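Local coordinates for protein alanine racemase (Corynebacterium glutamicum, PDB 2DY3) that belongs to the alanine racemase family, binds pyridoxal-5'-phosphate, and joins a TIM-type barrel to a mainly beta C-terminal domain in a two-subunit assembly, at residues 11-16 and 233-238; 37-42 and 350-355; 6-11 and 356-361. One frame throughout, in Å; residues are numbered along the deposited sequence.

Contact 1. Residues 11-16 and 233-238; sequences DAIAHN and KPAMTW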
loop_
_atom_site.group_PDB
_atom_site.type_symbol
_atom_site.label_atom_id
_atom_site.label_comp_id
_atom_site.label_asym_id
_atom_site.label_seq_id
_atom_site.Cartn_x
_atom_site.Cartn_y
_atom_site.Cartn_z
ATOM N N ASP B 11 -13.215 -13.300 -15.016
ATOM C CA ASP B 11 -14.184 -13.334 -16.110
ATOM C C ASP B 11 -14.627 -11.915 -16.427
ATOM O O ASP B 11 -14.862 -11.568 -17.585
ATOM C CB ASP B 11 -15.416 -14.167 -15.746
ATOM C CG ASP B 11 -15.129 -15.652 -15.709
ATOM O OD1 ASP B 11 -14.423 -16.151 -16.613
ATOM O OD2 ASP B 11 -15.623 -16.325 -14.779
ATOM N N ALA B 12 -14.751 -11.098 -15.387
ATOM C CA ALA B 12 -15.151 -9.707 -15.561
ATOM C C ALA B 12 -14.091 -9.006 -16.399
ATOM O O ALA B 12 -14.406 -8.179 -17.257
ATOM C CB ALA B 12 -15.292 -9.024 -14.205
ATOM N N ILE B 13 -12.827 -9.349 -16.151
ATOM C CA ILE B 13 -11.714 -8.758 -16.892
ATOM C C ILE B 13 -11.757 -9.179 -18.364
ATOM O O ILE B 13 -11.552 -8.359 -19.265
ATOM C CB ILE B 13 -10.353 -9.165 -16.264
ATOM C CG1 ILE B 13 -10.197 -8.472 -14.904
ATOM C CG2 ILE B 13 -9.199 -8.782 -17.189
ATOM C CD1 ILE B 13 -8.905 -8.774 -14.190
ATOM N N ALA B 14 -12.022 -10.457 -18.609
ATOM C CA ALA B 14 -12.102 -10.945 -19.979
ATOM C C ALA B 14 -13.236 -10.197 -20.681
ATOM O O ALA B 14 -13.083 -9.724 -21.807
ATOM C CB ALA B 14 -12.369 -12.438 -19.986
ATOM N N HIS B 15 -14.371 -10.087 -19.997
ATOM C CA HIS B 15 -15.531 -9.385 -20.537
ATOM C C HIS B 15 -15.142 -7.964 -20.921
ATOM O O HIS B 15 -15.384 -7.521 -22.047
ATOM C CB HIS B 15 -16.645 -9.336 -19.491
ATOM C CG HIS B 15 -17.754 -8.395 -19.839
ATOM N ND1 HIS B 15 -18.727 -8.700 -20.767
ATOM C CD2 HIS B 15 -18.023 -7.139 -19.410
ATOM C CE1 HIS B 15 -19.547 -7.672 -20.895
ATOM N NE2 HIS B 15 -19.142 -6.712 -20.083
ATOM N N ASN B 16 -14.540 -7.256 -19.970
ATOM C CA ASN B 16 -14.102 -5.884 -20.182
ATOM C C ASN B 16 -13.163 -5.816 -21.379
ATOM O O ASN B 16 -13.238 -4.884 -22.185
ATOM C CB ASN B 16 -13.382 -5.367 -18.929
ATOM C CG ASN B 16 -14.303 -5.257 -17.730
ATOM O OD1 ASN B 16 -13.849 -5.247 -16.582
ATOM N ND2 ASN B 16 -15.601 -5.156 -17.988
ATOM N N LYS B 233 -17.765 -4.440 -16.337
ATOM C CA LYS B 233 -17.982 -5.235 -15.135
ATOM C C LYS B 233 -16.848 -5.077 -14.119
ATOM O O LYS B 233 -15.735 -5.557 -14.338
ATOM C CB LYS B 233 -18.123 -6.711 -15.505
ATOM C CG LYS B 233 -19.546 -7.157 -15.778
ATOM C CD LYS B 233 -20.247 -6.226 -16.741
ATOM C CE LYS B 233 -21.710 -6.602 -16.902
ATOM N NZ LYS B 233 -22.450 -5.574 -17.688
ATOM N N PRO B 234 -17.115 -4.395 -12.994
ATOM C CA PRO B 234 -16.093 -4.197 -11.960
ATOM C C PRO B 234 -15.483 -5.544 -11.606
ATOM O O PRO B 234 -16.191 -6.537 -11.513
ATOM C CB PRO B 234 -16.889 -3.586 -10.812
ATOM C CG PRO B 234 -17.901 -2.758 -11.540
ATOM C CD PRO B 234 -18.366 -3.707 -12.631
ATOM N N ALA B 235 -14.172 -5.579 -11.407
ATOM C CA ALA B 235 -13.509 -6.841 -11.111
ATOM C C ALA B 235 -12.994 -7.006 -9.681
ATOM O O ALA B 235 -12.681 -8.120 -9.260
ATOM C CB ALA B 235 -12.368 -7.045 -12.093
ATOM N N MET B 236 -12.904 -5.915 -8.931
ATOM C CA MET B 236 -12.384 -6.014 -7.573
ATOM C C MET B 236 -13.410 -5.789 -6.477
ATOM O O MET B 236 -14.271 -4.909 -6.569
ATOM C CB MET B 236 -11.231 -5.016 -7.365
ATOM C CG MET B 236 -10.640 -5.039 -5.951
ATOM S SD MET B 236 -9.336 -3.796 -5.674
ATOM C CE MET B 236 -7.951 -4.550 -6.560
ATOM N N THR B 237 -13.307 -6.611 -5.443
ATOM C CA THR B 237 -14.158 -6.502 -4.269
ATOM C C THR B 237 -13.209 -6.625 -3.078
ATOM O O THR B 237 -12.411 -7.563 -3.017
ATOM C CB THR B 237 -15.198 -7.633 -4.195
ATOM O OG1 THR B 237 -16.109 -7.529 -5.300
ATOM C CG2 THR B 237 -15.980 -7.547 -2.886
ATOM N N TRP B 238 -13.263 -5.661 -2.164
ATOM C CA TRP B 238 -12.423 -5.675 -0.962
ATOM C C TRP B 238 -13.364 -6.022 0.185
ATOM O O TRP B 238 -14.340 -5.312 0.428
ATOM C CB TRP B 238 -11.782 -4.291 -0.745
ATOM C CG TRP B 238 -10.655 -4.254 0.271
ATOM C CD1 TRP B 238 -9.841 -5.291 0.633
ATOM C CD2 TRP B 238 -10.171 -3.102 0.979
ATOM N NE1 TRP B 238 -8.884 -4.857 1.514
ATOM C CE2 TRP B 238 -9.060 -3.518 1.742
ATOM C CE3 TRP B 238 -10.565 -1.759 1.036
ATOM C CZ2 TRP B 238 -8.335 -2.639 2.554
ATOM C CZ3 TRP B 238 -9.846 -0.888 1.843
ATOM C CH2 TRP B 238 -8.744 -1.331 2.590
#

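Contact 2. Residues 37-42 and 350-355; sequences AYNHGV and CRPTGR. With PLP (pyridoxal-5'-phosphate), chain F.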
loop_
_atom_site.group_PDB
_atom_site.type_symbol
_atom_site.label_atom_id
_atom_site.label_comp_id
_atom_site.label_asym_id
_atom_site.label_seq_id
_atom_site.Cartn_x
_atom_site.Cartn_y
_atom_site.Cartn_z
ATOM N N ALA B 37 -1.226 -4.349 -12.442
ATOM C CA ALA B 37 -2.566 -4.392 -13.002
ATOM C C ALA B 37 -3.525 -3.621 -12.104
ATOM O O ALA B 37 -4.587 -4.118 -11.741
ATOM C CB ALA B 37 -3.017 -5.845 -13.155
ATOM N N TYR B 38 -3.137 -2.396 -11.756
ATOM C CA TYR B 38 -3.943 -1.542 -10.896
ATOM C C TYR B 38 -4.323 -2.278 -9.618
ATOM O O TYR B 38 -5.472 -2.227 -9.175
ATOM C CB TYR B 38 -5.204 -1.079 -11.636
ATOM C CG TYR B 38 -4.941 -0.013 -12.678
ATOM C CD1 TYR B 38 -3.795 -0.052 -13.464
ATOM C CD2 TYR B 38 -5.836 1.027 -12.881
ATOM C CE1 TYR B 38 -3.545 0.913 -14.412
ATOM C CE2 TYR B 38 -5.596 1.999 -13.837
ATOM C CZ TYR B 38 -4.447 1.938 -14.597
ATOM O OH TYR B 38 -4.185 2.913 -15.536
ATOM N N ASN B 39 -3.346 -2.979 -9.052
ATOM C CA ASN B 39 -3.520 -3.731 -7.809
ATOM C C ASN B 39 -4.375 -4.993 -7.956
ATOM O O ASN B 39 -4.712 -5.624 -6.958
ATOM C CB ASN B 39 -4.136 -2.821 -6.739
ATOM C CG ASN B 39 -3.901 -3.326 -5.321
ATOM O OD1 ASN B 39 -4.643 -2.986 -4.399
ATOM N ND2 ASN B 39 -2.859 -4.125 -5.142
ATOM N N HIS B 40 -4.730 -5.366 -9.184
ATOM C CA HIS B 40 -5.552 -6.567 -9.395
ATOM C C HIS B 40 -4.745 -7.861 -9.565
ATOM O O HIS B 40 -5.323 -8.945 -9.666
ATOM C CB HIS B 40 -6.467 -6.394 -10.617
ATOM C CG HIS B 40 -7.597 -5.435 -10.406
ATOM N ND1 HIS B 40 -7.409 -4.078 -10.253
ATOM C CD2 HIS B 40 -8.935 -5.637 -10.340
ATOM C CE1 HIS B 40 -8.580 -3.487 -10.100
ATOM N NE2 HIS B 40 -9.523 -4.411 -10.150
ATOM N N GLY B 41 -3.418 -7.755 -9.600
ATOM C CA GLY B 41 -2.591 -8.941 -9.767
ATOM C C GLY B 41 -2.269 -9.200 -11.229
ATOM O O GLY B 41 -2.937 -9.998 -11.895
ATOM N N VAL B 42 -1.231 -8.532 -11.727
ATOM C CA VAL B 42 -0.830 -8.652 -13.125
ATOM C C VAL B 42 -0.451 -10.068 -13.548
ATOM O O VAL B 42 -0.602 -10.436 -14.717
ATOM C CB VAL B 42 0.356 -7.696 -13.435
ATOM C CG1 VAL B 42 1.644 -8.199 -12.766
ATOM C CG2 VAL B 42 0.530 -7.560 -14.931
ATOM N N CYS B 350 -6.307 0.810 -5.751
ATOM C CA CYS B 350 -4.886 0.682 -5.438
ATOM C C CYS B 350 -4.641 0.644 -3.935
ATOM O O CYS B 350 -3.531 0.342 -3.496
ATOM C CB CYS B 350 -4.090 1.859 -6.025
ATOM S SG CYS B 350 -3.731 1.758 -7.795
ATOM N N ARG B 351 -5.669 0.942 -3.144
ATOM C CA ARG B 351 -5.519 0.976 -1.692
ATOM C C ARG B 351 -5.315 -0.330 -0.921
ATOM O O ARG B 351 -4.450 -0.394 -0.042
ATOM C CB ARG B 351 -6.688 1.740 -1.063
ATOM C CG ARG B 351 -6.669 3.242 -1.331
ATOM C CD ARG B 351 -5.459 3.928 -0.688
ATOM N NE ARG B 351 -4.188 3.375 -1.156
ATOM C CZ ARG B 351 -3.752 3.438 -2.413
ATOM N NH1 ARG B 351 -4.484 4.038 -3.342
ATOM N NH2 ARG B 351 -2.592 2.881 -2.744
ATOM N N PRO B 352 -6.106 -1.379 -1.220
ATOM C CA PRO B 352 -5.983 -2.670 -0.522
ATOM C C PRO B 352 -4.555 -3.204 -0.499
ATOM O O PRO B 352 -4.001 -3.561 -1.536
ATOM C CB PRO B 352 -6.942 -3.573 -1.299
ATOM C CG PRO B 352 -8.031 -2.609 -1.694
ATOM C CD PRO B 352 -7.203 -1.425 -2.200
ATOM N N THR B 353 -3.973 -3.270 0.696
ATOM C CA THR B 353 -2.594 -3.717 0.855
ATOM C C THR B 353 -2.379 -4.398 2.220
ATOM O O THR B 353 -3.329 -4.868 2.844
ATOM C CB THR B 353 -1.642 -2.490 0.697
ATOM O OG1 THR B 353 -0.281 -2.923 0.617
ATOM C CG2 THR B 353 -1.800 -1.530 1.876
ATOM N N GLY B 354 -1.127 -4.472 2.665
ATOM C CA GLY B 354 -0.824 -5.079 3.953
ATOM C C GLY B 354 -1.219 -6.537 4.112
ATOM O O GLY B 354 -0.734 -7.402 3.382
ATOM N N ARG B 355 -2.099 -6.818 5.073
ATOM C CA ARG B 355 -2.539 -8.187 5.321
ATOM C C ARG B 355 -3.540 -8.683 4.277
ATOM O O ARG B 355 -3.845 -9.875 4.218
ATOM C CB ARG B 355 -3.148 -8.307 6.723
ATOM C CG ARG B 355 -2.126 -8.483 7.865
ATOM C CD ARG B 355 -1.195 -7.282 8.025
ATOM N NE ARG B 355 -1.898 -6.080 8.467
ATOM C CZ ARG B 355 -2.023 -5.697 9.733
ATOM N NH1 ARG B 355 -1.491 -6.426 10.709
ATOM N NH2 ARG B 355 -2.667 -4.571 10.024
HETATM N N1 PLP F . -1.091 5.856 -20.566
HETATM C C2 PLP F . -0.121 6.279 -19.653
HETATM C C2A PLP F . 1.148 6.939 -20.166
HETATM C C3 PLP F . -0.353 6.085 -18.270
HETATM O O3 PLP F . 0.587 6.501 -17.351
HETATM C C4 PLP F . -1.563 5.458 -17.837
HETATM C C4A PLP F . -1.890 5.253 -16.335
HETATM C C5 PLP F . -2.534 5.057 -18.820
HETATM C C6 PLP F . -2.276 5.259 -20.165
HETATM C C5A PLP F . -3.840 4.420 -18.454
HETATM O O4P PLP F . -4.821 5.405 -18.157
HETATM P P PLP F . -6.356 5.123 -17.717
HETATM O O1P PLP F . -6.356 4.233 -16.561
HETATM O O2P PLP F . -6.828 6.472 -17.405
HETATM O O3P PLP F . -6.950 4.506 -18.923
#

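Contact 3. Residues 6-11 and 356-361; sequences TKIDLD and TVRAYV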
loop_
_atom_site.group_PDB
_atom_site.type_symbol
_atom_site.label_atom_id
_atom_site.label_comp_id
_atom_site.label_asym_id
_atom_site.label_seq_id
_atom_site.Cartn_x
_atom_site.Cartn_y
_atom_site.Cartn_z
ATOM N N THR B 6 -9.119 -9.422 -1.307
ATOM C CA THR B 6 -9.668 -8.720 -2.450
ATOM C C THR B 6 -10.039 -9.844 -3.408
ATOM O O THR B 6 -9.216 -10.719 -3.688
ATOM C CB THR B 6 -8.645 -7.800 -3.144
ATOM O OG1 THR B 6 -7.423 -8.517 -3.371
ATOM C CG2 THR B 6 -8.381 -6.558 -2.301
ATOM N N LYS B 7 -11.285 -9.851 -3.869
ATOM C CA LYS B 7 -11.745 -10.864 -4.815
ATOM C C LYS B 7 -11.542 -10.290 -6.201
ATOM O O LYS B 7 -12.086 -9.234 -6.514
ATOM C CB LYS B 7 -13.239 -11.148 -4.661
ATOM C CG LYS B 7 -13.660 -12.013 -3.495
ATOM C CD LYS B 7 -15.167 -12.238 -3.582
ATOM C CE LYS B 7 -15.678 -13.216 -2.539
ATOM N NZ LYS B 7 -17.159 -13.404 -2.650
ATOM N N ILE B 8 -10.770 -10.980 -7.030
ATOM C CA ILE B 8 -10.542 -10.517 -8.382
ATOM C C ILE B 8 -11.290 -11.413 -9.353
ATOM O O ILE B 8 -10.938 -12.577 -9.539
ATOM C CB ILE B 8 -9.045 -10.529 -8.752
ATOM C CG1 ILE B 8 -8.234 -9.811 -7.674
ATOM C CG2 ILE B 8 -8.838 -9.835 -10.089
ATOM C CD1 ILE B 8 -8.743 -8.420 -7.345
ATOM N N ASP B 9 -12.329 -10.860 -9.965
ATOM C CA ASP B 9 -13.132 -11.596 -10.929
ATOM C C ASP B 9 -12.464 -11.532 -12.301
ATOM O O ASP B 9 -12.569 -10.526 -12.999
ATOM C CB ASP B 9 -14.529 -10.985 -11.004
ATOM C CG ASP B 9 -15.449 -11.737 -11.945
ATOM O OD1 ASP B 9 -14.959 -12.574 -12.734
ATOM O OD2 ASP B 9 -16.669 -11.479 -11.901
ATOM N N LEU B 10 -11.786 -12.609 -12.687
ATOM C CA LEU B 10 -11.100 -12.654 -13.973
ATOM C C LEU B 10 -12.053 -12.663 -15.166
ATOM O O LEU B 10 -11.737 -12.097 -16.217
ATOM C CB LEU B 10 -10.164 -13.869 -14.024
ATOM C CG LEU B 10 -9.000 -13.782 -13.030
ATOM C CD1 LEU B 10 -8.125 -15.036 -13.091
ATOM C CD2 LEU B 10 -8.186 -12.540 -13.342
ATOM N N ASP B 11 -13.215 -13.300 -15.016
ATOM C CA ASP B 11 -14.184 -13.334 -16.110
ATOM C C ASP B 11 -14.627 -11.915 -16.427
ATOM O O ASP B 11 -14.862 -11.568 -17.585
ATOM C CB ASP B 11 -15.416 -14.167 -15.746
ATOM C CG ASP B 11 -15.129 -15.652 -15.709
ATOM O OD1 ASP B 11 -14.423 -16.151 -16.613
ATOM O OD2 ASP B 11 -15.623 -16.325 -14.779
ATOM N N THR B 356 -4.042 -7.770 3.451
ATOM C CA THR B 356 -5.006 -8.126 2.415
ATOM C C THR B 356 -4.445 -9.195 1.479
ATOM O O THR B 356 -3.377 -9.022 0.900
ATOM C CB THR B 356 -5.381 -6.913 1.541
ATOM O OG1 THR B 356 -4.223 -6.475 0.818
ATOM C CG2 THR B 356 -5.881 -5.776 2.385
ATOM N N VAL B 357 -5.176 -10.291 1.324
ATOM C CA VAL B 357 -4.741 -11.364 0.440
ATOM C C VAL B 357 -5.570 -11.324 -0.837
ATOM O O VAL B 357 -6.778 -11.096 -0.801
ATOM C CB VAL B 357 -4.899 -12.745 1.106
ATOM C CG1 VAL B 357 -4.489 -13.839 0.132
ATOM C CG2 VAL B 357 -4.051 -12.807 2.359
ATOM N N ARG B 358 -4.916 -11.548 -1.966
ATOM C CA ARG B 358 -5.593 -11.510 -3.251
ATOM C C ARG B 358 -6.136 -12.883 -3.652
ATOM O O ARG B 358 -5.390 -13.862 -3.711
ATOM C CB ARG B 358 -4.617 -10.977 -4.306
ATOM C CG ARG B 358 -5.214 -10.668 -5.653
ATOM C CD ARG B 358 -4.172 -10.048 -6.593
ATOM N NE ARG B 358 -3.799 -8.681 -6.225
ATOM C CZ ARG B 358 -2.578 -8.310 -5.838
ATOM N NH1 ARG B 358 -1.599 -9.200 -5.761
ATOM N NH2 ARG B 358 -2.332 -7.043 -5.537
ATOM N N ALA B 359 -7.440 -12.949 -3.912
ATOM C CA ALA B 359 -8.089 -14.192 -4.327
ATOM C C ALA B 359 -8.764 -13.987 -5.683
ATOM O O ALA B 359 -9.435 -12.976 -5.917
ATOM C CB ALA B 359 -9.109 -14.626 -3.297
ATOM N N TYR B 360 -8.602 -14.961 -6.569
ATOM C CA TYR B 360 -9.161 -14.855 -7.906
ATOM C C TYR B 360 -10.528 -15.505 -8.092
ATOM O O TYR B 360 -10.707 -16.693 -7.837
ATOM C CB TYR B 360 -8.144 -15.409 -8.903
ATOM C CG TYR B 360 -6.857 -14.614 -8.873
ATOM C CD1 TYR B 360 -6.782 -13.362 -9.474
ATOM C CD2 TYR B 360 -5.751 -15.072 -8.171
ATOM C CE1 TYR B 360 -5.643 -12.589 -9.376
ATOM C CE2 TYR B 360 -4.607 -14.306 -8.063
ATOM C CZ TYR B 360 -4.559 -13.063 -8.668
ATOM O OH TYR B 360 -3.427 -12.286 -8.561
ATOM N N VAL B 361 -11.481 -14.682 -8.524
ATOM C CA VAL B 361 -12.868 -15.072 -8.774
ATOM C C VAL B 361 -13.575 -15.668 -7.566
ATOM O O VAL B 361 -12.978 -16.402 -6.780
ATOM C CB VAL B 361 -12.962 -16.061 -9.946
ATOM C CG1 VAL B 361 -14.405 -16.435 -10.192
ATOM C CG2 VAL B 361 -12.364 -15.435 -11.190
HETATM O O HOH W 1 -5.648 -6.692 -4.693
#

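Contact 1. Residues 11-16 and 233-238
Ala12, Ile13, His15 and Asn16 on one flank of helix 10-24 pack against Lys233 to Ala235, the connection that leads into strand 236-247. A barrel-side helix thereby meets the entrance to the C-terminal domain, in a partly buried contact of small apolar groups, one amide and one long aliphatic chain. Ala12 faces the connection directly. Its CB rests 3.5 Å from Lys233 O, close to Pro234 O as well, and it lies 4.1 Å from Ala235 CB. Beside it, Ile13 starts out pointing away from the connection, but with CG1 next to the backbone N (chi1 -70°) the chain turns back, and CG1 comes within 3.8 Å of Ala235 CB. The same side chain touches Val45, Val48 and Ile49, so Ile13 is packed between Ala235 and helix 42-50.

One turn further along, His15 holds its imidazole next to the aliphatic part of Lys233. The lysine chain is bent at its second torsion (chi2 49°), which lays CD 3.6 Å from both CD2 and NE2 of His15, obliquely to the ring. NE2 also makes a hydrogen bond to Gly231 O, just ahead of the connection, which helps to set the rotation of the ring. Asn16 directs its amide at the backbone of Lys233, with CG 3.7 Å from Lys233 O.

The methyls of Ala12 and Ala235 and the Ile13 chain thus make the apolar part; the buried amide of Asn16 faces the backbone of Lys233, and the partly exposed His15 lies along the lysine methylenes. NZ of Lys233 stands 4.2 Å from His15 NE2 without touching it. The lysine charge would probably disfavour a second proton on the imidazole, whose NE2 already gives its N-H to the carbonyl of Gly231.

Contact 2. Residues 37-42 and 350-355
A first torsion of -159° swings the carboxamide of Asn39 to the side of its own carbonyl carbon and across to the backbone of Cys350 and Pro352. Ala37, Tyr38 and Asn39 all have positive phi, a left-handed run that ends at Asn39. Asn39 CB then lies 3.8 Å from Cys350 CA, while CG is 3.8 Å from Pro352 O. The pyrrolidine of Pro352 borders the amide through CB and CD. Cys350 comes alongside the preceding peptide, its SG 4.5 Å from Tyr38 C, a loose approach.

The turn is held from within by His40. Its backbone N bonds Ala37 O at 2.8 Å, and ND1 bonds Tyr38 O at 2.9 Å, with the donor well above the carbonyl plane instead of on a lone pair. A second, weak bond runs from ND1 to Ala37 O, so one imidazole nitrogen spans two successive carbonyls. Tyr220 stacks on the rings of both His40 and Tyr38.

Tyr38 sends its ring the other way, away from residues 350-355. Its hydroxyl donates to O1P of pyridoxal-5'-phosphate over 2.7 Å, and that oxygen sits at the ring edge, near the ring plane. Ser199 N, Gly216 N, Leu217 N and Tyr346 OH also bond pyridoxal-5'-phosphate. Met304 of the second subunit packs on Tyr38, and Ala276 of that subunit packs on Cys350, which places the contact at the subunit interface. A tyrosine gripping the phosphate from a turn beyond strand 28-32, backed by the C-terminal domain, is the arrangement of the pyridoxal-5'-phosphate site in alanine racemases, the fold-type III enzymes of the pyridoxal-phosphate superfamily.

Contact 3. Residues 6-11 and 356-361
Strand 4-8 and the C-terminal strand 357-360 form a parallel ladder in the mixed sheet of the C-terminal domain. The rungs are Thr6 N to Val357 O (2.9 Å), Ala359 N to Thr6 O (2.9 Å, 173° at the hydrogen) and Ile8 N to Ala359 O (2.6 Å). A further bond, Val361 N to Ile8 O, is modelled doubtfully short. Thr6, Ile8, Arg358 and Tyr360 share one face. Ile8 and Tyr360 run side by side, CB of the isoleucine 3.7 Å from CD1 of the ring, and Ile8 CG1 lies 3.7 Å from Arg358 CG, the two chains crossing obliquely. Leu10 CD2 also reaches the tyrosine ring.

Set between the backbone N and the carbonyl carbon (chi1 49°), Thr6 OG1 comes 3.5 Å from Arg358 CA and holds a water at 2.9 Å, which Arg358 NE reaches weakly; Arg358 NH2 is hydrogen-bonded to Asn39 O. Past the ladder, Val361 CG2 lies against Leu10 CB, and Asp9 OD1 caps the helix through Ala12 N. An N-terminal strand that pairs with the chain's last strand and then leads into a barrel helix is the two-domain arrangement of alanine racemases.

Contacts 1 and 3 share Asp11 and helix 10-24, and their centres lie 9 Å apart. Strand 4-8 stands between strands 236-247 and 357-360, with probable hydrogen bonds from Lys7 N to Thr237 O (2.7 Å) and from Asp9 N to Ala235 O (2.9 Å). Contact 2 joins contact 3 through Arg358 NH2 and Asn39 O (3.1 Å, a probable hydrogen bond), and contact 1 where Met236 CB packs on His40 NE2 (3.3 Å). Pro352 packs on Trp238 and on Thr6, which also touch each other. Only contact 2 reaches pyridoxal-5'-phosphate, through Tyr38; the side chain of Asn16 in contact 1 is about 12 Å from a bound pyridoxal-5'-phosphate.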